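Local coordinates for protein aclacinomycin oxidoreductase (AknOx) (Streptomyces galilaeus, PDB 2IPI) that oxidises the terminal sugar of aclacinomycin antibiotics with molecular oxygen in two successive steps, using a bicovalently bound FAD and releasing hydrogen peroxide, at residues A[166-171]-A[278-283]; A[289-294]-A[321-326]. One frame throughout, in Å; residues are numbered along the deposited sequence.

The two contacts follow one another along the chain, their centres about 14 Å apart, and Arg168 ties them together: its NE lies 2.6 Å from Met289 O, a weak hydrogen bond to the start of the segment that contact 2 uses. Contact 1 sets a short helix of the FAD-binding region against the loop before strand 290-296; contact 2 sets residues 289-294, at the start of that strand, against helix 316-327. The touching residues lie close to the active site, Arg168 about 9 Å and Ser291 about 7 Å from the proton acceptor Tyr397, side chain to side chain, and each about 13 Å from the FAD. Tyr294, on the strand of contact 2, touches the bound aclacinomycin-type ligand.

Contact 1. Residues A[166-171]-A[278-283]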
loop_
_atom_site.group_PDB
_atom_site.type_symbol
_atom_site.label_atom_id
_atom_site.label_comp_id
_atom_site.label_asym_id
_atom_site.label_seq_id
_atom_site.Cartn_x
_atom_site.Cartn_y
_atom_site.Cartn_z
ATOM N N LEU A 166 -0.027 10.469 -6.775
ATOM C CA LEU A 166 -0.650 11.768 -6.492
ATOM C C LEU A 166 -0.775 12.033 -5.008
ATOM O O LEU A 166 -1.375 13.036 -4.609
ATOM C CB LEU A 166 -2.015 11.878 -7.193
ATOM C CG LEU A 166 -2.010 11.798 -8.716
ATOM C CD1 LEU A 166 -3.414 11.806 -9.309
ATOM C CD2 LEU A 166 -1.203 12.925 -9.343
ATOM N N SER A 167 -0.211 11.188 -4.128
ATOM C CA SER A 167 -0.421 11.500 -2.701
ATOM C C SER A 167 0.181 12.846 -2.294
ATOM O O SER A 167 -0.450 13.632 -1.587
ATOM C CB SER A 167 0.148 10.404 -1.802
ATOM O OG SER A 167 -0.424 9.153 -2.158
ATOM N N ARG A 168 1.401 13.102 -2.752
ATOM C CA ARG A 168 2.081 14.359 -2.510
ATOM C C ARG A 168 1.182 15.580 -2.727
ATOM O O ARG A 168 1.273 16.514 -1.939
ATOM C CB ARG A 168 3.311 14.507 -3.430
ATOM C CG ARG A 168 4.564 13.916 -2.796
ATOM C CD ARG A 168 5.755 14.846 -2.946
ATOM N NE ARG A 168 6.524 14.622 -4.148
ATOM C CZ ARG A 168 7.472 15.416 -4.631
ATOM N NH1 ARG A 168 7.827 16.554 -4.034
ATOM N NH2 ARG A 168 8.084 15.053 -5.756
ATOM N N ARG A 169 0.358 15.489 -3.757
ATOM C CA ARG A 169 -0.543 16.502 -4.306
ATOM C C ARG A 169 -1.894 16.541 -3.567
ATOM O O ARG A 169 -2.383 17.630 -3.238
ATOM C CB ARG A 169 -0.782 16.343 -5.812
ATOM C CG ARG A 169 -1.883 15.437 -6.328
ATOM C CD ARG A 169 -2.258 15.628 -7.782
ATOM N NE ARG A 169 -3.177 16.723 -8.018
ATOM C CZ ARG A 169 -4.345 16.676 -8.667
ATOM N NH1 ARG A 169 -4.785 15.552 -9.183
ATOM N NH2 ARG A 169 -5.070 17.784 -8.796
ATOM N N ASP A 170 -2.492 15.392 -3.326
ATOM C CA ASP A 170 -3.831 15.297 -2.759
ATOM C C ASP A 170 -3.913 14.481 -1.474
ATOM O O ASP A 170 -5.015 14.466 -0.899
ATOM C CB ASP A 170 -4.785 14.637 -3.748
ATOM C CG ASP A 170 -4.934 15.322 -5.087
ATOM O OD1 ASP A 170 -4.820 16.554 -5.170
ATOM O OD2 ASP A 170 -5.178 14.589 -6.069
ATOM N N GLY A 171 -2.869 13.822 -1.026
ATOM C CA GLY A 171 -2.784 13.042 0.191
ATOM C C GLY A 171 -3.092 11.576 0.042
ATOM O O GLY A 171 -3.065 10.993 -1.044
ATOM N N SER A 278 13.964 19.106 2.159
ATOM C CA SER A 278 13.667 20.508 1.893
ATOM C C SER A 278 12.401 20.654 1.053
ATOM O O SER A 278 11.700 21.690 1.156
ATOM C CB SER A 278 14.846 21.184 1.189
ATOM O OG SER A 278 15.991 21.205 2.023
ATOM N N ASN A 279 12.031 19.699 0.233
ATOM C CA ASN A 279 10.986 19.937 -0.752
ATOM C C ASN A 279 9.783 19.020 -0.672
ATOM O O ASN A 279 9.745 18.013 -1.380
ATOM C CB ASN A 279 11.624 19.766 -2.142
ATOM C CG ASN A 279 11.297 20.888 -3.099
ATOM O OD1 ASN A 279 10.393 20.727 -3.919
ATOM N ND2 ASN A 279 12.014 22.005 -2.980
ATOM N N SER A 280 8.784 19.346 0.144
ATOM C CA SER A 280 7.518 18.629 0.049
ATOM C C SER A 280 6.378 19.365 0.764
ATOM O O SER A 280 6.151 20.545 0.525
ATOM C CB SER A 280 7.613 17.224 0.633
ATOM O OG SER A 280 6.380 16.551 0.417
ATOM N N ALA A 281 5.709 18.612 1.617
ATOM C CA ALA A 281 4.638 18.902 2.546
ATOM C C ALA A 281 4.101 20.330 2.440
ATOM O O ALA A 281 4.364 21.143 3.335
ATOM C CB ALA A 281 5.139 18.611 3.963
ATOM N N ALA A 282 3.349 20.621 1.387
ATOM C CA ALA A 282 2.684 21.888 1.118
ATOM C C ALA A 282 1.890 21.804 -0.181
ATOM O O ALA A 282 1.526 20.714 -0.617
ATOM C CB ALA A 282 3.651 23.061 1.069
ATOM N N GLY A 283 1.587 22.914 -0.849
ATOM C CA GLY A 283 0.799 22.795 -2.079
ATOM C C GLY A 283 1.516 23.494 -3.226
ATOM O O GLY A 283 0.916 24.349 -3.874
#
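Arg168 reaches across to the backbone of Asn279 and the hydroxyl of Ser280, and nearly all of the contact is its doing. Its CB points to the flank of the loop, but the chain bends at chi2 (-135°) and again at chi3 (-90°), which carries the outer half toward residues 279-280. There CD lies alongside Ser280 OG at 3.8 Å, a methylene against a small hydroxyl. Farther out NH1 stands 3.6 Å from Asn279 O, which approaches the guanidinium obliquely; this is a polar approach and not a hydrogen bond. Arginine suits the place because its aliphatic part can pass the serine while its charged end lies near Asn279 O and its NE makes a weak hydrogen bond to Met289 O. Through Arg168 the short helix 167-170, in the FAD-binding PCMH-type range, meets the loop that joins helix 262-278 to strand 290-296 of the large antiparallel sheet. Ser280 has its OG anti to the backbone N, and that hydroxyl is hydrogen-bonded to Tyr399 O; toward Arg168 it faces a carbon, CD, in van der Waals contact. Serine fits here as a small residue whose hydroxyl can bond to the Tyr399 carbonyl while the arginine methylene passes beside it. Gly171, the first residue past the helix, has a positive phi (93°) that glycine adopts readily.

Contact 2. Residues A[289-294]-A[321-326]; sequences MHSVFY and NDFVAA
Met289 lays its terminal methyl over one face of the Phe323 ring, and this is the tight part of the contact. CE stands 3.8 Å from the ring centroid and 30° off the normal, a CH-pi contact displaced toward one rim, where CE comes within 3.3 Å of Phe323 CE1. The bend at chi3 (80°) turns CE over the ring, while SD sits more obliquely, 4.4 Å from the centroid, as a Met-aromatic contact. Methionine suits the place, since its flexible thioether can mould itself to a flat ring. The fit is looser at Ser291, whose OG approaches obliquely, 4.1 Å from Phe323 CZ. That hydroxyl is buried and has no polar partner in the model. On the other side of the helix Asp322 and Ala325 are exposed; a carboxylate is readily hydrated and a methyl costs little there. Phe323 projects from helix 316-327 toward the start of strand 290-296, where it also meets the ring of Trp275 of helix 262-278, in the layered arrangement of helices packed on a seven-stranded antiparallel sheet, whose strand residue Tyr294 reaches the bound ligand.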
loop_
_atom_site.group_PDB
_atom_site.type_symbol
_atom_site.label_atom_id
_atom_site.label_comp_id
_atom_site.label_asym_id
_atom_site.label_seq_id
_atom_site.Cartn_x
_atom_site.Cartn_y
_atom_site.Cartn_z
ATOM N N MET A 289 5.051 16.332 -8.055
ATOM C CA MET A 289 6.026 15.354 -8.570
ATOM C C MET A 289 6.000 14.058 -7.783
ATOM O O MET A 289 5.805 14.065 -6.562
ATOM C CB MET A 289 7.438 15.962 -8.515
ATOM C CG MET A 289 8.475 15.342 -9.442
ATOM S SD MET A 289 10.199 15.732 -9.036
ATOM C CE MET A 289 10.500 14.573 -7.702
ATOM N N HIS A 290 6.194 12.914 -8.432
ATOM C CA HIS A 290 6.407 11.643 -7.750
ATOM C C HIS A 290 7.655 10.958 -8.311
ATOM O O HIS A 290 7.911 11.043 -9.521
ATOM C CB HIS A 290 5.185 10.742 -7.896
ATOM C CG HIS A 290 5.285 9.398 -7.244
ATOM N ND1 HIS A 290 5.476 8.237 -7.972
ATOM C CD2 HIS A 290 5.224 9.001 -5.956
ATOM C CE1 HIS A 290 5.525 7.194 -7.168
ATOM N NE2 HIS A 290 5.376 7.638 -5.930
ATOM N N SER A 291 8.425 10.291 -7.451
ATOM C CA SER A 291 9.520 9.459 -7.928
ATOM C C SER A 291 9.682 8.219 -7.045
ATOM O O SER A 291 9.413 8.264 -5.853
ATOM C CB SER A 291 10.858 10.187 -7.999
ATOM O OG SER A 291 11.436 10.388 -6.729
ATOM N N VAL A 292 10.149 7.171 -7.701
ATOM C CA VAL A 292 10.582 5.921 -7.108
ATOM C C VAL A 292 12.050 5.678 -7.468
ATOM O O VAL A 292 12.388 5.688 -8.649
ATOM C CB VAL A 292 9.733 4.738 -7.585
ATOM C CG1 VAL A 292 10.203 3.445 -6.931
ATOM C CG2 VAL A 292 8.267 5.002 -7.288
ATOM N N PHE A 293 12.892 5.503 -6.458
ATOM C CA PHE A 293 14.315 5.249 -6.772
ATOM C C PHE A 293 14.536 3.758 -6.573
ATOM O O PHE A 293 14.523 3.288 -5.445
ATOM C CB PHE A 293 15.250 6.112 -5.945
ATOM C CG PHE A 293 16.616 6.392 -6.583
ATOM C CD1 PHE A 293 17.423 7.389 -6.074
ATOM C CD2 PHE A 293 17.049 5.664 -7.675
ATOM C CE1 PHE A 293 18.657 7.669 -6.655
ATOM C CE2 PHE A 293 18.275 5.913 -8.260
ATOM C CZ PHE A 293 19.073 6.913 -7.733
ATOM N N TYR A 294 14.702 3.024 -7.673
ATOM C CA TYR A 294 14.881 1.587 -7.556
ATOM C C TYR A 294 16.380 1.283 -7.399
ATOM O O TYR A 294 17.098 1.320 -8.390
ATOM C CB TYR A 294 14.333 0.805 -8.746
ATOM C CG TYR A 294 12.861 0.986 -9.015
ATOM C CD1 TYR A 294 12.433 1.741 -10.104
ATOM C CD2 TYR A 294 11.907 0.409 -8.185
ATOM C CE1 TYR A 294 11.084 1.912 -10.360
ATOM C CE2 TYR A 294 10.554 0.577 -8.432
ATOM C CZ TYR A 294 10.159 1.330 -9.522
ATOM O OH TYR A 294 8.821 1.491 -9.765
ATOM N N ASN A 321 14.407 18.526 -14.422
ATOM C CA ASN A 321 15.869 18.395 -14.535
ATOM C C ASN A 321 16.564 19.124 -13.384
ATOM O O ASN A 321 17.707 18.802 -13.060
ATOM C CB ASN A 321 16.412 18.857 -15.883
ATOM C CG ASN A 321 15.413 19.559 -16.765
ATOM O OD1 ASN A 321 15.000 20.677 -16.440
ATOM N ND2 ASN A 321 15.033 18.922 -17.871
ATOM N N ASP A 322 15.896 20.074 -12.743
ATOM C CA ASP A 322 16.478 20.758 -11.585
ATOM C C ASP A 322 16.620 19.790 -10.410
ATOM O O ASP A 322 17.552 19.870 -9.617
ATOM C CB ASP A 322 15.650 21.969 -11.177
ATOM C CG ASP A 322 16.017 23.258 -11.883
ATOM O OD1 ASP A 322 16.860 23.261 -12.810
ATOM O OD2 ASP A 322 15.447 24.311 -11.527
ATOM N N PHE A 323 15.683 18.857 -10.297
ATOM C CA PHE A 323 15.714 17.848 -9.238
ATOM C C PHE A 323 16.849 16.864 -9.494
ATOM O O PHE A 323 17.718 16.712 -8.629
ATOM C CB PHE A 323 14.361 17.152 -9.138
ATOM C CG PHE A 323 14.321 15.818 -8.398
ATOM C CD1 PHE A 323 13.688 14.738 -8.997
ATOM C CD2 PHE A 323 14.888 15.655 -7.143
ATOM C CE1 PHE A 323 13.594 13.512 -8.359
ATOM C CE2 PHE A 323 14.816 14.431 -6.497
ATOM C CZ PHE A 323 14.184 13.359 -7.115
ATOM N N VAL A 324 16.897 16.210 -10.645
ATOM C CA VAL A 324 18.002 15.273 -10.866
ATOM C C VAL A 324 19.347 16.000 -10.788
ATOM O O VAL A 324 20.331 15.421 -10.339
ATOM C CB VAL A 324 17.900 14.518 -12.193
ATOM C CG1 VAL A 324 16.459 14.135 -12.520
ATOM C CG2 VAL A 324 18.478 15.353 -13.326
ATOM N N ALA A 325 19.374 17.267 -11.210
ATOM C CA ALA A 325 20.637 18.002 -11.091
ATOM C C ALA A 325 21.008 18.127 -9.616
ATOM O O ALA A 325 22.179 18.217 -9.226
ATOM C CB ALA A 325 20.543 19.349 -11.778
ATOM N N ALA A 326 19.995 18.118 -8.745
ATOM C CA ALA A 326 20.311 18.146 -7.308
ATOM C C ALA A 326 20.734 16.756 -6.850
ATOM O O ALA A 326 21.612 16.578 -6.008
ATOM C CB ALA A 326 19.132 18.657 -6.498
#